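CCMAN5 (Cellulosimicrobium cellulans, PDB 2XSG) hydrolyses alpha-mannosidic bonds as a family 92 glycosidase, and probably uncovers mannose-6-phosphate on the glycans of yeast-made lysosomal enzymes. Local coordinates at residues 38-44 with 58-64; 79-84 with 157-163. One frame throughout, in Å; residues are numbered along the deposited sequence.

Interaction 1 of 2, residues 38-44 with 58-64; sequences KVNPRTT and KISGFTH
Two waters grip the hydroxyl of Thr-63 and tie it to Lys-38 and Arg-42 of segment 38-44. Thr-63 OG1 accepts from water 2 at 2.6 Å and donates to water 1 (2.8 Å), which in turn donates to Lys-38 O. Water 2 sits at the edge of the Arg-42 guanidinium, in its plane, and takes a bond from NH1. With chi1 at 53°, Thr-63 holds OG1 between its backbone N and carbonyl carbon for these waters, while methyl CG2 rests against the arginine chain, 4.0 Å from Arg-42 NH1. The extended arginine crosses the threonine at about a right angle, its NH2 reaching Asn-167; near its root, Ser-60 OG lies 3.4 Å from Arg-42 CB. With an alanine at Arg-42, water 2 and Asn-167 would probably each lose a partner, and the Thr-63 methyl would lose the arginine chain it rests on. On the other face Pro-41 CB is flanked by Phe-62 CE1 (3.9 Å) and Ile-59 CD1 (4.0 Å), a greasy cluster that goes on to strands 112-121 and 133-140. The register slips by one at Arg-42, whose N bonds to Gly-61 O (2.8 Å) while its O takes the Ser-60 N-H nearly head-on, with a C=O...N angle of 174°. Ser-60 and Gly-61 thus together face one residue: a beta bulge in a long-looped antiparallel hairpin of the family 92 N-terminal domain.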
ATOM      1  N   LYS A  38      -8.667  -8.742   8.327  1.00  3.21           N
ATOM      2  CA  LYS A  38      -8.800  -8.757   6.874  1.00  3.01           C
ATOM      3  C   LYS A  38      -9.283 -10.144   6.531  1.00  2.98           C
ATOM      4  O   LYS A  38      -8.482 -11.085   6.497  1.00  2.39           O
ATOM      5  CB  LYS A  38      -7.448  -8.480   6.193  1.00  3.13           C
ATOM      6  CG  LYS A  38      -6.927  -7.036   6.389  1.00  4.84           C
ATOM      7  CD  LYS A  38      -5.580  -6.823   5.703  1.00  6.24           C
ATOM      8  CE  LYS A  38      -5.578  -5.550   4.877  1.00  9.18           C
ATOM      9  NZ  LYS A  38      -5.482  -4.318   5.657  1.00 14.41           N
ATOM     10  N   VAL A  39     -10.594 -10.275   6.303  1.00  2.18           N
ATOM     11  CA  VAL A  39     -11.213 -11.592   6.204  1.00  2.00           C
ATOM     12  C   VAL A  39     -11.245 -11.948   4.718  1.00  2.01           C
ATOM     13  O   VAL A  39     -12.164 -11.556   3.986  1.00  2.00           O
ATOM     14  CB  VAL A  39     -12.610 -11.631   6.830  1.00  2.00           C
ATOM     15  CG1 VAL A  39     -13.030 -13.067   7.101  1.00  3.22           C
ATOM     16  CG2 VAL A  39     -12.656 -10.812   8.116  1.00  2.11           C
ATOM     17  N   ASN A  40     -10.204 -12.657   4.295  1.00  2.00           N
ATOM     18  CA  ASN A  40      -9.938 -12.912   2.874  1.00  2.24           C
ATOM     19  C   ASN A  40     -10.265 -14.341   2.512  1.00  2.59           C
ATOM     20  O   ASN A  40      -9.712 -15.265   3.122  1.00  2.00           O
ATOM     21  CB  ASN A  40      -8.466 -12.649   2.548  1.00  2.18           C
ATOM     22  CG  ASN A  40      -8.217 -12.421   1.055  1.00  3.70           C
ATOM     23  OD1 ASN A  40      -7.213 -12.885   0.510  1.00  5.52           O
ATOM     24  ND2 ASN A  40      -9.137 -11.719   0.388  1.00  2.39           N
ATOM     25  N   PRO A  41     -11.148 -14.535   1.505  1.00  2.99           N
ATOM     26  CA  PRO A  41     -11.325 -15.876   0.981  1.00  3.24           C
ATOM     27  C   PRO A  41      -9.982 -16.392   0.478  1.00  3.59           C
ATOM     28  O   PRO A  41      -9.157 -15.587   0.057  1.00  3.62           O
ATOM     29  CB  PRO A  41     -12.283 -15.658  -0.213  1.00  4.04           C
ATOM     30  CG  PRO A  41     -12.131 -14.183  -0.573  1.00  3.61           C
ATOM     31  CD  PRO A  41     -11.948 -13.541   0.760  1.00  3.10           C
ATOM     32  N   ARG A  42      -9.763 -17.708   0.530  1.00  3.77           N
ATOM     33  CA  ARG A  42      -8.544 -18.317   0.003  1.00  4.43           C
ATOM     34  C   ARG A  42      -8.823 -19.233  -1.171  1.00  5.13           C
ATOM     35  O   ARG A  42      -9.474 -20.259  -1.010  1.00  5.97           O
ATOM     36  CB  ARG A  42      -7.828 -19.121   1.092  1.00  4.27           C
ATOM     37  CG  ARG A  42      -6.371 -19.472   0.758  1.00  3.57           C
ATOM     38  CD  ARG A  42      -5.625 -19.861   2.051  1.00  4.58           C
ATOM     39  NE  ARG A  42      -4.162 -19.870   1.910  1.00  4.58           N
ATOM     40  CZ  ARG A  42      -3.384 -18.786   1.935  1.00  5.83           C
ATOM     41  NH1 ARG A  42      -3.922 -17.579   2.050  1.00  3.56           N
ATOM     42  NH2 ARG A  42      -2.059 -18.908   1.811  1.00  5.42           N
ATOM     43  N   THR A  43      -8.308 -18.899  -2.346  1.00  5.66           N
ATOM     44  CA  THR A  43      -8.531 -19.778  -3.499  1.00  5.82           C
ATOM     45  C   THR A  43      -7.592 -20.986  -3.471  1.00  6.52           C
ATOM     46  O   THR A  43      -6.589 -20.988  -2.760  1.00  5.81           O
ATOM     47  CB  THR A  43      -8.442 -19.047  -4.866  1.00  5.79           C
ATOM     48  OG1 THR A  43      -7.141 -18.485  -5.051  1.00  4.51           O
ATOM     49  CG2 THR A  43      -9.487 -17.952  -4.964  1.00  4.34           C
ATOM     50  N   THR A  44      -7.928 -22.012  -4.243  1.00  7.03           N
ATOM     51  CA  THR A  44      -7.069 -23.196  -4.364  1.00  7.54           C
ATOM     52  C   THR A  44      -7.260 -23.790  -5.755  1.00  7.71           C
ATOM     53  O   THR A  44      -8.365 -23.698  -6.312  1.00  7.99           O
ATOM     54  CB  THR A  44      -7.397 -24.227  -3.250  1.00  7.97           C
ATOM     55  OG1 THR A  44      -6.638 -25.419  -3.458  1.00  8.55           O
ATOM     56  CG2 THR A  44      -8.901 -24.559  -3.214  1.00  6.60           C
ATOM     57  N   LYS A  58     -11.965 -22.623  -7.055  1.00  6.41           N
ATOM     58  CA  LYS A  58     -12.195 -23.232  -5.759  1.00  6.64           C
ATOM     59  C   LYS A  58     -11.708 -22.346  -4.630  1.00  6.57           C
ATOM     60  O   LYS A  58     -10.728 -21.617  -4.773  1.00  6.23           O
ATOM     61  CB  LYS A  58     -11.560 -24.615  -5.673  1.00  6.76           C
ATOM     62  CG  LYS A  58     -12.303 -25.648  -6.507  1.00  9.64           C
ATOM     63  CD  LYS A  58     -11.432 -26.824  -6.827  1.00 12.67           C
ATOM     64  CE  LYS A  58     -12.171 -27.792  -7.729  1.00 14.62           C
ATOM     65  NZ  LYS A  58     -11.279 -28.913  -8.074  1.00 16.88           N
ATOM     66  N   ILE A  59     -12.426 -22.424  -3.518  1.00  5.85           N
ATOM     67  CA  ILE A  59     -12.101 -21.718  -2.295  1.00  5.57           C
ATOM     68  C   ILE A  59     -12.084 -22.721  -1.152  1.00  4.97           C
ATOM     69  O   ILE A  59     -12.967 -23.565  -1.039  1.00  4.21           O
ATOM     70  CB  ILE A  59     -13.132 -20.592  -2.022  1.00  5.86           C
ATOM     71  CG1 ILE A  59     -12.878 -19.416  -2.981  1.00  4.89           C
ATOM     72  CG2 ILE A  59     -13.146 -20.176  -0.534  1.00  5.29           C
ATOM     73  CD1 ILE A  59     -13.818 -18.234  -2.803  1.00  5.71           C
ATOM     74  N   SER A  60     -11.062 -22.623  -0.311  1.00  4.26           N
ATOM     75  CA  SER A  60     -10.993 -23.414   0.901  1.00  4.00           C
ATOM     76  C   SER A  60     -11.783 -22.685   1.994  1.00  3.83           C
ATOM     77  O   SER A  60     -12.895 -23.096   2.323  1.00  4.36           O
ATOM     78  CB  SER A  60      -9.525 -23.648   1.277  1.00  3.90           C
ATOM     79  OG  SER A  60      -8.848 -22.398   1.356  1.00  5.25           O
ATOM     80  N   GLY A  61     -11.257 -21.576   2.510  1.00  3.99           N
ATOM     81  CA  GLY A  61     -11.911 -20.823   3.589  1.00  3.12           C
ATOM     82  C   GLY A  61     -11.479 -19.364   3.711  1.00  3.40           C
ATOM     83  O   GLY A  61     -11.081 -18.742   2.729  1.00  2.69           O
ATOM     84  N   PHE A  62     -11.550 -18.821   4.928  1.00  3.60           N
ATOM     85  CA  PHE A  62     -11.208 -17.418   5.183  1.00  4.01           C
ATOM     86  C   PHE A  62     -10.050 -17.259   6.166  1.00  4.03           C
ATOM     87  O   PHE A  62     -10.046 -17.868   7.232  1.00  4.05           O
ATOM     88  CB  PHE A  62     -12.438 -16.669   5.695  1.00  4.19           C
ATOM     89  CG  PHE A  62     -13.596 -16.713   4.739  1.00  4.94           C
ATOM     90  CD1 PHE A  62     -13.715 -15.750   3.738  1.00  4.33           C
ATOM     91  CD2 PHE A  62     -14.543 -17.733   4.812  1.00  4.97           C
ATOM     92  CE1 PHE A  62     -14.757 -15.780   2.840  1.00  4.09           C
ATOM     93  CE2 PHE A  62     -15.610 -17.774   3.905  1.00  6.99           C
ATOM     94  CZ  PHE A  62     -15.712 -16.790   2.910  1.00  6.71           C
ATOM     95  N   THR A  63      -9.065 -16.448   5.779  1.00  4.03           N
ATOM     96  CA  THR A  63      -7.931 -16.096   6.622  1.00  3.06           C
ATOM     97  C   THR A  63      -8.247 -14.728   7.205  1.00  3.63           C
ATOM     98  O   THR A  63      -9.140 -14.051   6.697  1.00  3.66           O
ATOM     99  CB  THR A  63      -6.631 -16.045   5.805  1.00  3.10           C
ATOM    100  OG1 THR A  63      -6.807 -15.195   4.666  1.00  2.00           O
ATOM    101  CG2 THR A  63      -6.280 -17.420   5.315  1.00  2.00           C
ATOM    102  N   HIS A  64      -7.558 -14.328   8.284  1.00  3.07           N
ATOM    103  CA  HIS A  64      -7.973 -13.134   9.022  1.00  2.46           C
ATOM    104  C   HIS A  64      -6.932 -12.023   9.066  1.00  2.42           C
ATOM    105  O   HIS A  64      -7.229 -10.916   9.528  1.00  2.17           O
ATOM    106  CB  HIS A  64      -8.458 -13.513  10.436  1.00  2.14           C
ATOM    107  CG  HIS A  64      -9.749 -14.267  10.425  1.00  2.88           C
ATOM    108  ND1 HIS A  64      -9.840 -15.573  10.000  1.00  2.29           N
ATOM    109  CD2 HIS A  64     -11.015 -13.871  10.698  1.00  2.40           C
ATOM    110  CE1 HIS A  64     -11.101 -15.963  10.049  1.00  5.03           C
ATOM    111  NE2 HIS A  64     -11.832 -14.951  10.479  1.00  5.14           N
TER
HETATM  112  O   HOH W   1      -6.586 -12.510   5.282  1.00 10.13           O
HETATM  113  O   HOH W   2      -6.678 -15.981   2.159  1.00  3.74           O
HETATM  114  O   HOH W   3      -9.458 -23.336  -8.789  1.00  8.27           O

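Interaction 2 of 2, residues 79-84 with 157-163; sequences LLVVPT and PSLVVDL
Leu-80 and Asp-162 trade backbone bonds, the shorter from Asp-162 N to Leu-80 O at 2.7 Å, almost straight (171°) and in the carbonyl plane. Val-82 and Val-160 form the next such pair, with Val-82 CB 4.2 Å from Val-160 CB. Thr-84 with Ser-158 is the last, and there the return bond from Ser-158 N is weak. Between them, on the opposite face, Leu-159 lays its CD2 over Pro-83, 3.6 Å from CA. Its CG stands beside its own backbone N (chi1 -63°); CD1 then carries the chain straight on, and the branch CD2 is left turned to the proline. At the far end Leu-79 lies alongside both Val-161 and Leu-163, with its CG 3.9 Å from Leu-163 CD1, and water 4 links Leu-79 N to Asp-162 O.

One shell out, the Asp-162 carboxylate is fixed by Tyr-97 OH and a salt bridge to Arg-91 at OD2, and by Glu-164 N at OD1; Ser-158 OG bonds to Leu-238 O. Tyr-97 also touches Val-82 and Val-160. The face of Val-81, Pro-83 and Leu-159 packs on strands 144-150 and 248-255, while strand 158-162 runs between 80-84 and 235-240, antiparallel to both.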
ATOM      1  N   LEU A  79      -4.853 -17.846  10.375  1.00  3.12           N
ATOM      2  CA  LEU A  79      -6.129 -18.217  10.968  1.00  3.46           C
ATOM      3  C   LEU A  79      -7.156 -18.547   9.881  1.00  3.23           C
ATOM      4  O   LEU A  79      -8.035 -17.737   9.582  1.00  3.16           O
ATOM      5  CB  LEU A  79      -6.640 -17.121  11.902  1.00  4.01           C
ATOM      6  CG  LEU A  79      -7.432 -17.518  13.157  1.00  5.87           C
ATOM      7  CD1 LEU A  79      -7.365 -16.397  14.200  1.00  5.43           C
ATOM      8  CD2 LEU A  79      -8.888 -17.856  12.824  1.00  7.17           C
ATOM      9  N   LEU A  80      -7.026 -19.740   9.307  1.00  2.57           N
ATOM     10  CA  LEU A  80      -7.892 -20.163   8.224  1.00  3.19           C
ATOM     11  C   LEU A  80      -9.111 -20.867   8.786  1.00  3.30           C
ATOM     12  O   LEU A  80      -8.989 -21.869   9.497  1.00  4.14           O
ATOM     13  CB  LEU A  80      -7.134 -21.049   7.217  1.00  3.27           C
ATOM     14  CG  LEU A  80      -7.920 -21.622   6.021  1.00  3.65           C
ATOM     15  CD1 LEU A  80      -8.279 -20.528   5.021  1.00  3.01           C
ATOM     16  CD2 LEU A  80      -7.116 -22.736   5.336  1.00  2.00           C
ATOM     17  N   VAL A  81     -10.284 -20.322   8.481  1.00  3.12           N
ATOM     18  CA  VAL A  81     -11.562 -20.927   8.872  1.00  2.38           C
ATOM     19  C   VAL A  81     -12.259 -21.534   7.647  1.00  2.49           C
ATOM     20  O   VAL A  81     -12.586 -20.826   6.704  1.00  2.00           O
ATOM     21  CB  VAL A  81     -12.485 -19.889   9.554  1.00  2.67           C
ATOM     22  CG1 VAL A  81     -13.917 -20.464   9.781  1.00  2.00           C
ATOM     23  CG2 VAL A  81     -11.852 -19.354  10.878  1.00  2.00           C
ATOM     24  N   VAL A  82     -12.462 -22.850   7.682  1.00  2.07           N
ATOM     25  CA  VAL A  82     -12.984 -23.612   6.561  1.00  2.66           C
ATOM     26  C   VAL A  82     -14.301 -24.302   6.938  1.00  2.63           C
ATOM     27  O   VAL A  82     -14.298 -25.199   7.797  1.00  3.18           O
ATOM     28  CB  VAL A  82     -11.978 -24.723   6.105  1.00  2.50           C
ATOM     29  CG1 VAL A  82     -12.531 -25.507   4.917  1.00  2.00           C
ATOM     30  CG2 VAL A  82     -10.627 -24.124   5.748  1.00  3.01           C
ATOM     31  N   PRO A  83     -15.420 -23.919   6.286  1.00  2.86           N
ATOM     32  CA  PRO A  83     -16.684 -24.617   6.517  1.00  3.10           C
ATOM     33  C   PRO A  83     -16.723 -25.953   5.768  1.00  3.38           C
ATOM     34  O   PRO A  83     -16.258 -26.040   4.625  1.00  3.67           O
ATOM     35  CB  PRO A  83     -17.718 -23.649   5.933  1.00  3.11           C
ATOM     36  CG  PRO A  83     -16.988 -22.979   4.811  1.00  3.21           C
ATOM     37  CD  PRO A  83     -15.576 -22.822   5.311  1.00  2.92           C
ATOM     38  N   THR A  84     -17.263 -26.984   6.414  1.00  3.07           N
ATOM     39  CA  THR A  84     -17.328 -28.311   5.811  1.00  3.64           C
ATOM     40  C   THR A  84     -18.426 -29.164   6.440  1.00  3.67           C
ATOM     41  O   THR A  84     -18.775 -28.969   7.612  1.00  4.18           O
ATOM     42  CB  THR A  84     -15.974 -29.039   5.904  1.00  3.35           C
ATOM     43  OG1 THR A  84     -16.042 -30.263   5.173  1.00  4.42           O
ATOM     44  CG2 THR A  84     -15.580 -29.317   7.363  1.00  4.49           C
ATOM     45  N   PRO A 157     -22.795 -29.527  10.400  1.00  5.69           N
ATOM     46  CA  PRO A 157     -21.887 -28.414  10.115  1.00  5.54           C
ATOM     47  C   PRO A 157     -20.607 -28.497  10.931  1.00  5.41           C
ATOM     48  O   PRO A 157     -20.606 -28.959  12.084  1.00  4.97           O
ATOM     49  CB  PRO A 157     -22.686 -27.176  10.562  1.00  5.54           C
ATOM     50  CG  PRO A 157     -24.122 -27.622  10.595  1.00  5.93           C
ATOM     51  CD  PRO A 157     -24.003 -29.047  11.097  1.00  5.99           C
ATOM     52  N   SER A 158     -19.513 -28.070  10.318  1.00  5.28           N
ATOM     53  CA  SER A 158     -18.248 -28.016  11.021  1.00  5.58           C
ATOM     54  C   SER A 158     -17.403 -26.857  10.483  1.00  5.36           C
ATOM     55  O   SER A 158     -17.500 -26.487   9.307  1.00  5.79           O
ATOM     56  CB  SER A 158     -17.530 -29.358  10.880  1.00  5.74           C
ATOM     57  OG  SER A 158     -16.205 -29.257  11.335  1.00  8.14           O
ATOM     58  N   LEU A 159     -16.599 -26.272  11.355  1.00  4.61           N
ATOM     59  CA  LEU A 159     -15.645 -25.269  10.933  1.00  4.75           C
ATOM     60  C   LEU A 159     -14.285 -25.728  11.404  1.00  3.96           C
ATOM     61  O   LEU A 159     -14.108 -26.020  12.586  1.00  4.30           O
ATOM     62  CB  LEU A 159     -15.978 -23.898  11.547  1.00  4.70           C
ATOM     63  CG  LEU A 159     -17.304 -23.233  11.166  1.00  5.03           C
ATOM     64  CD1 LEU A 159     -17.465 -21.902  11.869  1.00  6.53           C
ATOM     65  CD2 LEU A 159     -17.387 -23.009   9.659  1.00  4.38           C
ATOM     66  N   VAL A 160     -13.348 -25.824  10.473  1.00  3.49           N
ATOM     67  CA  VAL A 160     -11.968 -26.128  10.794  1.00  3.15           C
ATOM     68  C   VAL A 160     -11.292 -24.786  11.030  1.00  3.49           C
ATOM     69  O   VAL A 160     -11.451 -23.865  10.209  1.00  3.86           O
ATOM     70  CB  VAL A 160     -11.277 -26.855   9.630  1.00  2.68           C
ATOM     71  CG1 VAL A 160      -9.776 -26.952   9.860  1.00  2.20           C
ATOM     72  CG2 VAL A 160     -11.883 -28.245   9.434  1.00  3.24           C
ATOM     73  N   VAL A 161     -10.568 -24.672  12.140  1.00  2.78           N
ATOM     74  CA  VAL A 161      -9.773 -23.482  12.407  1.00  2.91           C
ATOM     75  C   VAL A 161      -8.313 -23.928  12.269  1.00  2.89           C
ATOM     76  O   VAL A 161      -7.786 -24.576  13.153  1.00  2.46           O
ATOM     77  CB  VAL A 161     -10.086 -22.881  13.812  1.00  2.73           C
ATOM     78  CG1 VAL A 161      -9.281 -21.613  14.074  1.00  2.51           C
ATOM     79  CG2 VAL A 161     -11.591 -22.616  13.986  1.00  2.20           C
ATOM     80  N   ASP A 162      -7.696 -23.611  11.133  1.00  3.14           N
ATOM     81  CA  ASP A 162      -6.337 -24.054  10.819  1.00  2.92           C
ATOM     82  C   ASP A 162      -5.325 -22.959  11.175  1.00  3.61           C
ATOM     83  O   ASP A 162      -5.306 -21.860  10.564  1.00  3.33           O
ATOM     84  CB  ASP A 162      -6.259 -24.414   9.340  1.00  2.64           C
ATOM     85  CG  ASP A 162      -5.017 -25.194   8.982  1.00  3.61           C
ATOM     86  OD1 ASP A 162      -3.934 -24.954   9.557  1.00  5.66           O
ATOM     87  OD2 ASP A 162      -5.113 -26.078   8.114  1.00  6.26           O
ATOM     88  N   LEU A 163      -4.474 -23.253  12.149  1.00  3.82           N
ATOM     89  CA  LEU A 163      -3.543 -22.249  12.664  1.00  4.33           C
ATOM     90  C   LEU A 163      -2.146 -22.356  12.080  1.00  4.27           C
ATOM     91  O   LEU A 163      -1.229 -21.647  12.503  1.00  3.83           O
ATOM     92  CB  LEU A 163      -3.489 -22.284  14.194  1.00  4.78           C
ATOM     93  CG  LEU A 163      -4.684 -21.722  14.978  1.00  6.11           C
ATOM     94  CD1 LEU A 163      -5.151 -20.372  14.421  1.00  6.97           C
ATOM     95  CD2 LEU A 163      -5.818 -22.675  14.953  1.00 10.10           C
TER
HETATM   96  O   HOH W   4      -3.131 -19.851  10.502  1.00  3.17           O

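In the fold
Interactions 1 and 2 follow one another along the chain, and their centres are about 10 Å apart. The join is between segments 58-64 and 79-84: Phe-62 O and Val-81 N, 2.8 Å apart, probably form a hydrogen bond, as do His-64 ND1 and Leu-79 O at the same distance. His-64 CE1 also packs on Val-81 CG2 (3.6 Å), and the imidazole NE2 reaches on to His-147. Both interactions belong to the N-terminal domain, away from the calcium ligands Asn-588, Glu-589 and Asp-662 in the catalytic domain. Interaction 1 is the more central; the side chain of Lys-38 there, salt-bridged to Asp-68, is about 13 Å from a bound bis-tris propane molecule.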